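Local structure of ribonuclease (Nicotiana glutinosa, 1IYB) at residues A[15-20]-A[126-131]; A[38-43]-A[203-208]; A[45-50]-A[103-108]. The protein cleaves RNA, probably in the manner of other T2-family ribonucleases, and binds guanosine-5'-monophosphate in a cleft at one edge of its antiparallel sheet. All coordinates share one frame; numbering follows the deposited sequence.

Contact 1: A[15-20]-A[126-131]. With 5GP (guanosine-5'-monophosphate), chain C.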
loop_
_atom_site.group_PDB
_atom_site.type_symbol
_atom_site.label_atom_id
_atom_site.label_comp_id
_atom_site.label_asym_id
_atom_site.label_seq_id
_atom_site.Cartn_x
_atom_site.Cartn_y
_atom_site.Cartn_z
ATOM N N GLN A 15 10.618 14.752 5.412
ATOM C CA GLN A 15 11.946 14.655 6.012
ATOM C C GLN A 15 11.831 13.993 7.384
ATOM O O GLN A 15 10.857 14.215 8.109
ATOM C CB GLN A 15 12.575 16.040 6.163
ATOM C CG GLN A 15 12.885 16.717 4.844
ATOM C CD GLN A 15 13.692 17.986 5.033
ATOM O OE1 GLN A 15 14.839 17.938 5.484
ATOM N NE2 GLN A 15 13.096 19.127 4.704
ATOM N N GLN A 16 12.826 13.180 7.731
ATOM C CA GLN A 16 12.832 12.466 9.003
ATOM C C GLN A 16 13.963 12.929 9.911
ATOM O O GLN A 16 15.036 13.316 9.439
ATOM C CB GLN A 16 12.983 10.954 8.759
ATOM C CG GLN A 16 14.274 10.567 8.024
ATOM C CD GLN A 16 14.501 9.059 7.950
ATOM O OE1 GLN A 16 13.644 8.265 8.341
ATOM N NE2 GLN A 16 15.665 8.660 7.443
ATOM N N TRP A 17 13.713 12.892 11.217
ATOM C CA TRP A 17 14.726 13.264 12.193
ATOM C C TRP A 17 15.406 11.971 12.643
ATOM O O TRP A 17 14.775 11.112 13.252
ATOM C CB TRP A 17 14.098 13.963 13.403
ATOM C CG TRP A 17 15.124 14.285 14.439
ATOM C CD1 TRP A 17 15.178 13.808 15.721
ATOM C CD2 TRP A 17 16.291 15.092 14.260
ATOM N NE1 TRP A 17 16.314 14.266 16.346
ATOM C CE2 TRP A 17 17.015 15.056 15.473
ATOM C CE3 TRP A 17 16.800 15.843 13.189
ATOM C CZ2 TRP A 17 18.224 15.741 15.644
ATOM C CZ3 TRP A 17 18.003 16.524 13.358
ATOM C CH2 TRP A 17 18.702 16.466 14.581
ATOM N N PRO A 18 16.702 11.815 12.338
ATOM C CA PRO A 18 17.405 10.591 12.736
ATOM C C PRO A 18 17.344 10.255 14.225
ATOM O O PRO A 18 17.291 9.082 14.600
ATOM C CB PRO A 18 18.833 10.825 12.227
ATOM C CG PRO A 18 18.951 12.319 12.161
ATOM C CD PRO A 18 17.606 12.736 11.628
ATOM N N GLY A 19 17.341 11.278 15.071
ATOM C CA GLY A 19 17.277 11.029 16.502
ATOM C C GLY A 19 16.005 10.319 16.939
ATOM O O GLY A 19 15.990 9.637 17.965
ATOM N N SER A 20 14.934 10.474 16.164
ATOM C CA SER A 20 13.657 9.845 16.486
ATOM C C SER A 20 13.465 8.504 15.790
ATOM O O SER A 20 12.616 7.703 16.180
ATOM C CB SER A 20 12.505 10.785 16.126
ATOM O OG SER A 20 12.488 11.898 17.003
ATOM N N ASN A 126 15.836 23.861 5.111
ATOM C CA ASN A 126 16.732 23.331 6.138
ATOM C C ASN A 126 15.993 23.427 7.466
ATOM O O ASN A 126 16.017 24.464 8.134
ATOM C CB ASN A 126 18.017 24.155 6.202
ATOM C CG ASN A 126 19.087 23.499 7.056
ATOM O OD1 ASN A 126 18.797 22.939 8.110
ATOM N ND2 ASN A 126 20.336 23.580 6.607
ATOM N N LEU A 127 15.338 22.338 7.844
ATOM C CA LEU A 127 14.551 22.299 9.067
ATOM C C LEU A 127 15.339 22.488 10.353
ATOM O O LEU A 127 14.876 23.169 11.265
ATOM C CB LEU A 127 13.769 20.990 9.125
ATOM C CG LEU A 127 12.748 20.842 7.998
ATOM C CD1 LEU A 127 12.214 19.418 7.977
ATOM C CD2 LEU A 127 11.619 21.847 8.191
ATOM N N LEU A 128 16.523 21.893 10.439
ATOM C CA LEU A 128 17.321 22.043 11.647
ATOM C C LEU A 128 17.654 23.513 11.871
ATOM O O LEU A 128 17.503 24.026 12.978
ATOM C CB LEU A 128 18.615 21.234 11.554
ATOM C CG LEU A 128 19.522 21.334 12.788
ATOM C CD1 LEU A 128 18.840 20.685 13.978
ATOM C CD2 LEU A 128 20.857 20.662 12.506
ATOM N N GLU A 129 18.097 24.194 10.819
ATOM C CA GLU A 129 18.446 25.606 10.944
ATOM C C GLU A 129 17.245 26.490 11.240
ATOM O O GLU A 129 17.355 27.458 11.990
ATOM C CB GLU A 129 19.168 26.094 9.689
ATOM C CG GLU A 129 20.603 25.585 9.603
ATOM C CD GLU A 129 21.382 26.220 8.470
ATOM O OE1 GLU A 129 21.005 26.012 7.303
ATOM O OE2 GLU A 129 22.374 26.929 8.749
ATOM N N ILE A 130 16.101 26.165 10.651
ATOM C CA ILE A 130 14.889 26.935 10.890
ATOM C C ILE A 130 14.491 26.795 12.355
ATOM O O ILE A 130 14.209 27.784 13.032
ATOM C CB ILE A 130 13.716 26.432 10.014
ATOM C CG1 ILE A 130 13.960 26.793 8.549
ATOM C CG2 ILE A 130 12.399 27.024 10.513
ATOM C CD1 ILE A 130 13.005 26.106 7.593
ATOM N N LEU A 131 14.486 25.562 12.848
ATOM C CA LEU A 131 14.097 25.318 14.224
ATOM C C LEU A 131 15.079 25.902 15.227
ATOM O O LEU A 131 14.669 26.544 16.194
ATOM C CB LEU A 131 13.900 23.815 14.456
ATOM C CG LEU A 131 12.679 23.264 13.702
ATOM C CD1 LEU A 131 12.597 21.752 13.850
ATOM C CD2 LEU A 131 11.409 23.927 14.228
HETATM P P 5GP C . 7.326 4.962 2.525
HETATM O O1P 5GP C . 6.006 4.633 1.978
HETATM O O2P 5GP C . 8.132 5.841 1.590
HETATM O O3P 5GP C . 7.184 5.628 3.938
HETATM O "O5'" 5GP C . 8.245 3.638 2.815
HETATM C "C5'" 5GP C . 9.535 3.733 3.525
HETATM C "C4'" 5GP C . 10.268 2.382 3.707
HETATM O "O4'" 5GP C . 11.704 2.635 3.369
HETATM C "C3'" 5GP C . 10.352 1.747 5.092
HETATM O "O3'" 5GP C . 9.230 0.944 5.426
HETATM C "C2'" 5GP C . 11.636 0.910 5.057
HETATM O "O2'" 5GP C . 11.407 -0.419 4.542
HETATM C "C1'" 5GP C . 12.547 1.737 4.165
HETATM N N9 5GP C . 13.704 2.470 4.769
HETATM C C8 5GP C . 15.056 2.291 4.575
HETATM N N7 5GP C . 15.835 3.168 5.172
HETATM C C5 5GP C . 14.899 3.998 5.820
HETATM C C6 5GP C . 15.141 5.150 6.641
HETATM O O6 5GP C . 16.217 5.648 6.950
HETATM N N1 5GP C . 13.919 5.720 7.115
HETATM C C2 5GP C . 12.655 5.217 6.813
HETATM N N2 5GP C . 11.640 5.912 7.368
HETATM N N3 5GP C . 12.424 4.138 6.041
HETATM C C4 5GP C . 13.596 3.579 5.580
HETATM O O HOH W 1 16.336 19.816 6.523
#
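Behind the guanine-binding site, Q15, near the end of strand 10-16, and W17, just after it, meet L127 and L128 in the first turn of helix 127-133. Q15 and L127 reach for each other from opposite directions. The Q15 amide lies against one methyl of the leucine: NE2 is 3.4 Å from L127 CD1, and CB and CD of Q15 also touch that methyl. CG of Q15 sits anti to its carbonyl carbon (chi1 -66°), and the rest of the chain runs extended, which carries the amide to the helix start. There both of its polar atoms are used. Q15 OE1 takes a proton from a water at 2.6 Å, and the same water accepts from L127 N at 3.0 Å, so it serves one of the amides at the start of the helix. Q15 NE2 donates to I125 O. N126 is the N-cap. N126 OD1 accepts from E129 N at 3.1 Å, with the donor above the carbonyl plane.

Strand 10-16 belongs to the antiparallel sheet of the T2 ribonuclease fold, and it presents Q16 away from the helix, to the ligand.

The second touch is looser: W17 CH2 approaches L128 CD1 obliquely at 4.3 Å. From outside the two segments, P206 O bonds to W17 NE1 and F205 meets the indole edge-to-face. Its own neighbours P18 and G19 lie over one face, through P18 CD and G19 N.

Q16 reads the Watson-Crick edge of guanine, matching its donor-donor-acceptor pattern. Q16 OE1 accepts from 5GP N1 at 2.8 Å and, in a more bent bond (139°), from 5GP N2 at 3.2 Å. Q16 NE2 donates to 5GP O6 in a nearly straight bond (173°).

Contact 2: A[38-43]-A[203-208]. With 5GP (guanosine-5'-monophosphate), chain C.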
loop_
_atom_site.group_PDB
_atom_site.type_symbol
_atom_site.label_atom_id
_atom_site.label_comp_id
_atom_site.label_asym_id
_atom_site.label_seq_id
_atom_site.Cartn_x
_atom_site.Cartn_y
_atom_site.Cartn_z
ATOM N N SER A 38 23.936 15.313 12.095
ATOM C CA SER A 38 22.763 15.536 12.933
ATOM C C SER A 38 21.826 16.571 12.324
ATOM O O SER A 38 21.627 17.654 12.877
ATOM C CB SER A 38 23.184 15.980 14.338
ATOM O OG SER A 38 23.850 14.931 15.018
ATOM N N ASP A 39 21.253 16.222 11.178
ATOM C CA ASP A 39 20.317 17.090 10.473
ATOM C C ASP A 39 19.168 16.211 10.012
ATOM O O ASP A 39 19.267 14.980 10.044
ATOM C CB ASP A 39 20.964 17.709 9.230
ATOM C CG ASP A 39 22.343 18.270 9.499
ATOM O OD1 ASP A 39 22.500 19.043 10.465
ATOM O OD2 ASP A 39 23.271 17.939 8.729
ATOM N N PHE A 40 18.068 16.827 9.598
ATOM C CA PHE A 40 16.968 16.031 9.085
ATOM C C PHE A 40 17.468 15.416 7.781
ATOM O O PHE A 40 18.333 15.984 7.108
ATOM C CB PHE A 40 15.741 16.898 8.781
ATOM C CG PHE A 40 14.945 17.279 9.996
ATOM C CD1 PHE A 40 15.366 18.311 10.830
ATOM C CD2 PHE A 40 13.769 16.604 10.305
ATOM C CE1 PHE A 40 14.626 18.667 11.959
ATOM C CE2 PHE A 40 13.019 16.954 11.436
ATOM C CZ PHE A 40 13.450 17.985 12.260
ATOM N N GLY A 41 16.936 14.249 7.437
ATOM C CA GLY A 41 17.313 13.601 6.193
ATOM C C GLY A 41 16.062 13.427 5.353
ATOM O O GLY A 41 14.954 13.410 5.887
ATOM N N ILE A 42 16.226 13.317 4.041
ATOM C CA ILE A 42 15.082 13.131 3.154
ATOM C C ILE A 42 14.480 11.741 3.342
ATOM O O ILE A 42 15.205 10.760 3.483
ATOM C CB ILE A 42 15.503 13.235 1.665
ATOM C CG1 ILE A 42 16.056 14.630 1.364
ATOM C CG2 ILE A 42 14.310 12.915 0.762
ATOM C CD1 ILE A 42 16.744 14.730 0.017
ATOM N N HIS A 43 13.155 11.657 3.387
ATOM C CA HIS A 43 12.517 10.351 3.446
ATOM C C HIS A 43 12.076 10.144 1.996
ATOM O O HIS A 43 12.451 9.159 1.363
ATOM C CB HIS A 43 11.309 10.321 4.388
ATOM C CG HIS A 43 10.687 8.963 4.509
ATOM N ND1 HIS A 43 9.836 8.619 5.538
ATOM C CD2 HIS A 43 10.785 7.865 3.720
ATOM C CE1 HIS A 43 9.437 7.368 5.377
ATOM N NE2 HIS A 43 9.999 6.889 4.281
ATOM N N ILE A 203 6.013 17.941 22.572
ATOM C CA ILE A 203 6.791 16.787 22.137
ATOM C C ILE A 203 8.297 16.962 22.280
ATOM O O ILE A 203 8.814 18.078 22.246
ATOM C CB ILE A 203 6.484 16.440 20.664
ATOM C CG1 ILE A 203 6.818 17.634 19.766
ATOM C CG2 ILE A 203 5.020 16.046 20.519
ATOM C CD1 ILE A 203 6.555 17.395 18.282
ATOM N N GLU A 204 8.995 15.841 22.429
ATOM C CA GLU A 204 10.444 15.851 22.576
ATOM C C GLU A 204 11.158 15.947 21.231
ATOM O O GLU A 204 10.674 15.439 20.222
ATOM C CB GLU A 204 10.913 14.577 23.291
ATOM C CG GLU A 204 12.424 14.378 23.237
ATOM C CD GLU A 204 12.867 13.000 23.692
ATOM O OE1 GLU A 204 12.287 11.993 23.224
ATOM O OE2 GLU A 204 13.808 12.922 24.508
ATOM N N PHE A 205 12.309 16.611 21.232
ATOM C CA PHE A 205 13.145 16.755 20.041
ATOM C C PHE A 205 14.456 16.130 20.523
ATOM O O PHE A 205 15.364 16.830 20.974
ATOM C CB PHE A 205 13.325 18.242 19.699
ATOM C CG PHE A 205 13.937 18.502 18.337
ATOM C CD1 PHE A 205 14.141 17.469 17.424
ATOM C CD2 PHE A 205 14.290 19.797 17.966
ATOM C CE1 PHE A 205 14.690 17.726 16.161
ATOM C CE2 PHE A 205 14.839 20.067 16.710
ATOM C CZ PHE A 205 15.038 19.027 15.806
ATOM N N PRO A 206 14.560 14.793 20.436
ATOM C CA PRO A 206 15.742 14.040 20.871
ATOM C C PRO A 206 17.055 14.347 20.174
ATOM O O PRO A 206 17.094 14.659 18.988
ATOM C CB PRO A 206 15.314 12.588 20.674
ATOM C CG PRO A 206 14.450 12.669 19.470
ATOM C CD PRO A 206 13.603 13.900 19.756
ATOM N N THR A 207 18.139 14.253 20.933
ATOM C CA THR A 207 19.465 14.492 20.389
ATOM C C THR A 207 19.794 13.300 19.498
ATOM O O THR A 207 19.189 12.238 19.630
ATOM C CB THR A 207 20.527 14.539 21.502
ATOM O OG1 THR A 207 20.626 13.244 22.109
ATOM C CG2 THR A 207 20.146 15.552 22.566
ATOM N N PHE A 208 20.737 13.480 18.582
ATOM C CA PHE A 208 21.154 12.383 17.721
ATOM C C PHE A 208 22.668 12.274 17.804
ATOM O O PHE A 208 23.335 13.279 17.482
ATOM C CB PHE A 208 20.730 12.614 16.268
ATOM C CG PHE A 208 21.164 11.512 15.337
ATOM C CD1 PHE A 208 20.756 10.200 15.555
ATOM C CD2 PHE A 208 22.004 11.781 14.262
ATOM C CE1 PHE A 208 21.180 9.168 14.714
ATOM C CE2 PHE A 208 22.435 10.758 13.415
ATOM C CZ PHE A 208 22.022 9.452 13.642
ATOM O OXT PHE A 208 23.163 11.197 18.201
HETATM P P 5GP C . 7.326 4.962 2.525
HETATM O O1P 5GP C . 6.006 4.633 1.978
HETATM O O2P 5GP C . 8.132 5.841 1.590
HETATM O O3P 5GP C . 7.184 5.628 3.938
HETATM O "O5'" 5GP C . 8.245 3.638 2.815
HETATM C "C5'" 5GP C . 9.535 3.733 3.525
HETATM C "C4'" 5GP C . 10.268 2.382 3.707
HETATM O "O4'" 5GP C . 11.704 2.635 3.369
HETATM C "C3'" 5GP C . 10.352 1.747 5.092
HETATM O "O3'" 5GP C . 9.230 0.944 5.426
HETATM C "C2'" 5GP C . 11.636 0.910 5.057
HETATM O "O2'" 5GP C . 11.407 -0.419 4.542
HETATM C "C1'" 5GP C . 12.547 1.737 4.165
HETATM N N9 5GP C . 13.704 2.470 4.769
HETATM C C8 5GP C . 15.056 2.291 4.575
HETATM N N7 5GP C . 15.835 3.168 5.172
HETATM C C5 5GP C . 14.899 3.998 5.820
HETATM C C6 5GP C . 15.141 5.150 6.641
HETATM O O6 5GP C . 16.217 5.648 6.950
HETATM N N1 5GP C . 13.919 5.720 7.115
HETATM C C2 5GP C . 12.655 5.217 6.813
HETATM N N2 5GP C . 11.640 5.912 7.368
HETATM N N3 5GP C . 12.424 4.138 6.041
HETATM C C4 5GP C . 13.596 3.579 5.580
#
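F40 and F205 make the apolar part of this contact. Their side chains come from opposite directions and meet obliquely, CE1 and CZ of F40 against CZ of F205. F40 CE1 lies 3.9 Å from F205 CZ. F205 has CG anti to its backbone N (chi1 -168°), which swings the ring in from the C-terminal tail towards F40. The F40 ring also packs on W17, with its plane turned about 50° from the indole. L131 of helix 127-133 touches both phenylalanines as well.

The polar part lies at the chain end. S38 OG is 3.0 Å from F208 O of the terminal carboxylate, close enough for a hydrogen bond, though the hydroxyl may turn to another acceptor. S38 OG also rests obliquely against the F208 ring, 3.7 Å from F208 CD2. K35 makes a salt bridge to F208 OXT and a cation-pi contact with the F208 ring. The negative chain end is thus probably balanced by a nearby positive charge.

Residue F40 leads into strand 41-48, an outer strand of the antiparallel sheet. This strand carries the HGLWP sequence, the first conserved active-site segment of T2 ribonucleases, and H43 is its histidine.

Ligand contacts come from H43 alone in these two segments. 5GP N2 sits over one face of the imidazole, 3.3 Å above its plane and offset towards the rim. 5GP C5' lies at the ring edge, in plane. H43 NE2 is 3.1 Å from the phosphate atom 5GP O3P. H43 ND1 is hydrogen-bonded to Q176 OE1 of strand 172-182, a second-shell bond that would help set the turn of the ring.

Contact 3: A[45-50]-A[103-108]. With 5GP (guanosine-5'-monophosphate), chain C.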
loop_
_atom_site.group_PDB
_atom_site.type_symbol
_atom_site.label_atom_id
_atom_site.label_comp_id
_atom_site.label_asym_id
_atom_site.label_seq_id
_atom_site.Cartn_x
_atom_site.Cartn_y
_atom_site.Cartn_z
ATOM N N LEU A 45 9.658 12.099 -1.689
ATOM C CA LEU A 45 8.765 13.065 -2.343
ATOM C C LEU A 45 7.578 12.186 -2.738
ATOM O O LEU A 45 7.674 11.353 -3.648
ATOM C CB LEU A 45 9.441 13.672 -3.578
ATOM C CG LEU A 45 8.712 14.806 -4.307
ATOM C CD1 LEU A 45 8.413 15.954 -3.348
ATOM C CD2 LEU A 45 9.580 15.297 -5.462
ATOM N N TRP A 46 6.460 12.380 -2.050
ATOM C CA TRP A 46 5.290 11.531 -2.238
ATOM C C TRP A 46 4.044 12.069 -2.918
ATOM O O TRP A 46 3.377 12.960 -2.388
ATOM C CB TRP A 46 4.830 10.997 -0.880
ATOM C CG TRP A 46 5.871 10.336 -0.027
ATOM C CD1 TRP A 46 7.091 9.865 -0.422
ATOM C CD2 TRP A 46 5.749 10.013 1.366
ATOM N NE1 TRP A 46 7.732 9.267 0.637
ATOM C CE2 TRP A 46 6.932 9.344 1.745
ATOM C CE3 TRP A 46 4.751 10.225 2.329
ATOM C CZ2 TRP A 46 7.147 8.885 3.049
ATOM C CZ3 TRP A 46 4.963 9.770 3.621
ATOM C CH2 TRP A 46 6.154 9.106 3.970
ATOM N N PRO A 47 3.700 11.529 -4.097
ATOM C CA PRO A 47 2.484 12.011 -4.762
ATOM C C PRO A 47 1.298 11.663 -3.845
ATOM O O PRO A 47 1.254 10.571 -3.272
ATOM C CB PRO A 47 2.468 11.211 -6.057
ATOM C CG PRO A 47 3.929 11.073 -6.373
ATOM C CD PRO A 47 4.528 10.728 -5.021
ATOM N N ASN A 48 0.345 12.583 -3.709
ATOM C CA ASN A 48 -0.813 12.372 -2.839
ATOM C C ASN A 48 -2.044 12.991 -3.493
ATOM O O ASN A 48 -1.924 13.817 -4.399
ATOM C CB ASN A 48 -0.579 13.052 -1.479
ATOM C CG ASN A 48 -1.265 12.325 -0.324
ATOM O OD1 ASN A 48 -0.717 11.375 0.235
ATOM N ND2 ASN A 48 -2.469 12.770 0.035
ATOM N N ASN A 49 -3.223 12.594 -3.021
ATOM C CA ASN A 49 -4.490 13.106 -3.536
ATOM C C ASN A 49 -5.125 14.054 -2.525
ATOM O O ASN A 49 -4.874 13.954 -1.325
ATOM C CB ASN A 49 -5.441 11.942 -3.812
ATOM C CG ASN A 49 -4.954 11.053 -4.929
ATOM O OD1 ASN A 49 -5.131 9.827 -4.891
ATOM N ND2 ASN A 49 -4.352 11.659 -5.942
ATOM N N ASN A 50 -5.955 14.969 -3.013
ATOM C CA ASN A 50 -6.617 15.923 -2.133
ATOM C C ASN A 50 -7.500 15.255 -1.078
ATOM O O ASN A 50 -7.685 15.799 0.008
ATOM C CB ASN A 50 -7.465 16.911 -2.945
ATOM C CG ASN A 50 -6.632 17.799 -3.854
ATOM O OD1 ASN A 50 -5.469 18.088 -3.567
ATOM N ND2 ASN A 50 -7.231 18.252 -4.949
ATOM N N THR A 103 7.486 6.652 -9.385
ATOM C CA THR A 103 6.787 6.161 -10.564
ATOM C C THR A 103 5.388 6.762 -10.704
ATOM O O THR A 103 4.838 6.820 -11.806
ATOM C CB THR A 103 6.657 4.627 -10.530
ATOM O OG1 THR A 103 5.966 4.237 -9.335
ATOM C CG2 THR A 103 8.038 3.973 -10.567
ATOM N N CYS A 104 4.813 7.207 -9.591
ATOM C CA CYS A 104 3.477 7.786 -9.624
ATOM C C CYS A 104 3.473 9.239 -10.093
ATOM O O CYS A 104 2.414 9.864 -10.182
ATOM C CB CYS A 104 2.817 7.660 -8.247
ATOM S SG CYS A 104 2.612 5.925 -7.705
ATOM N N ALA A 105 4.654 9.768 -10.405
ATOM C CA ALA A 105 4.779 11.138 -10.893
ATOM C C ALA A 105 5.668 11.154 -12.134
ATOM O O ALA A 105 6.238 12.186 -12.483
ATOM C CB ALA A 105 5.375 12.038 -9.811
ATOM N N GLU A 106 5.770 9.999 -12.791
ATOM C CA GLU A 106 6.582 9.822 -13.999
ATOM C C GLU A 106 6.319 10.835 -15.103
ATOM O O GLU A 106 7.210 11.139 -15.896
ATOM C CB GLU A 106 6.350 8.431 -14.594
ATOM C CG GLU A 106 7.105 7.316 -13.936
ATOM C CD GLU A 106 6.820 5.976 -14.591
ATOM O OE1 GLU A 106 7.534 5.009 -14.278
ATOM O OE2 GLU A 106 5.879 5.885 -15.409
ATOM N N ASN A 107 5.088 11.327 -15.167
ATOM C CA ASN A 107 4.691 12.285 -16.189
ATOM C C ASN A 107 5.247 13.670 -15.901
ATOM O O ASN A 107 5.257 14.536 -16.779
ATOM C CB ASN A 107 3.164 12.356 -16.269
ATOM C CG ASN A 107 2.535 12.918 -15.000
ATOM O OD1 ASN A 107 1.936 13.997 -15.018
ATOM N ND2 ASN A 107 2.673 12.191 -13.891
ATOM N N VAL A 108 5.704 13.873 -14.670
ATOM C CA VAL A 108 6.248 15.156 -14.249
ATOM C C VAL A 108 7.772 15.132 -14.144
ATOM O O VAL A 108 8.443 16.057 -14.598
ATOM C CB VAL A 108 5.655 15.579 -12.884
ATOM C CG1 VAL A 108 6.259 16.895 -12.434
ATOM C CG2 VAL A 108 4.143 15.702 -12.993
HETATM P P 5GP C . 7.326 4.962 2.525
HETATM O O1P 5GP C . 6.006 4.633 1.978
HETATM O O2P 5GP C . 8.132 5.841 1.590
HETATM O O3P 5GP C . 7.184 5.628 3.938
HETATM O "O5'" 5GP C . 8.245 3.638 2.815
HETATM C "C5'" 5GP C . 9.535 3.733 3.525
HETATM C "C4'" 5GP C . 10.268 2.382 3.707
HETATM O "O4'" 5GP C . 11.704 2.635 3.369
HETATM C "C3'" 5GP C . 10.352 1.747 5.092
HETATM O "O3'" 5GP C . 9.230 0.944 5.426
HETATM C "C2'" 5GP C . 11.636 0.910 5.057
HETATM O "O2'" 5GP C . 11.407 -0.419 4.542
HETATM C "C1'" 5GP C . 12.547 1.737 4.165
HETATM N N9 5GP C . 13.704 2.470 4.769
HETATM C C8 5GP C . 15.056 2.291 4.575
HETATM N N7 5GP C . 15.835 3.168 5.172
HETATM C C5 5GP C . 14.899 3.998 5.820
HETATM C C6 5GP C . 15.141 5.150 6.641
HETATM O O6 5GP C . 16.217 5.648 6.950
HETATM N N1 5GP C . 13.919 5.720 7.115
HETATM C C2 5GP C . 12.655 5.217 6.813
HETATM N N2 5GP C . 11.640 5.912 7.368
HETATM N N3 5GP C . 12.424 4.138 6.041
HETATM C C4 5GP C . 13.596 3.579 5.580
#
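P47 points its ring from strand 41-48 at the short loop after helix 91-102. The touch is made by one corner of the ring. P47 CG sits against two beta carbons, A105 CB at 3.9 Å and C104 CB at 4.0 Å. C104 and A105 both point their beta carbons at the proline, so the three side chains close on one another as a small apolar patch. C104 SG lies anti to its carbonyl carbon (chi1 -61°) and is bonded to C58 in a disulfide, which ties this side of the patch down. F8 and H101 also touch P47, and F11 touches A105.

W46 is turned the other way, into the ligand cleft. Its six-membered ring comes obliquely to the phosphate, with W46 CZ2 3.4 Å from 5GP O3P. The indole stacks on H101 and meets H43 edge-to-face. NE1 bonds to E97 OE2, which fixes the turn of the ring. With the indole cut back to an alanine, E97 OE2 is likely to lose its N-H partner and H101 its stacking partner, and a gap would probably open beside the phosphate.

W46 and P47 end the HGLWP sequence of strand 41-48. C104 closes the HEWEKHGTC sequence that runs from helix 91-102. The contact thus joins the two conserved active-site segments characteristic of the T2 ribonuclease family.

Overall arrangement
Contacts 1 and 2 are neighbours, with centres about 4 Å apart. They are joined directly where Q16 N reaches G41 O between adjacent strands 10-16 and 41-48. Contact 3 lies on the opposite side of the chain's centre, about 24 and 26 Å from their centres. It still shares strand 41-48 with contact 2. Along the chain the segments of contacts 1 and 2 alternate, and contact 3 is nested inside both loops. All three border the nucleotide, contact 1 at the base, contact 3 at the phosphate and contact 2 at both. The two neighbouring strands thus span the ligand site from base to phosphate.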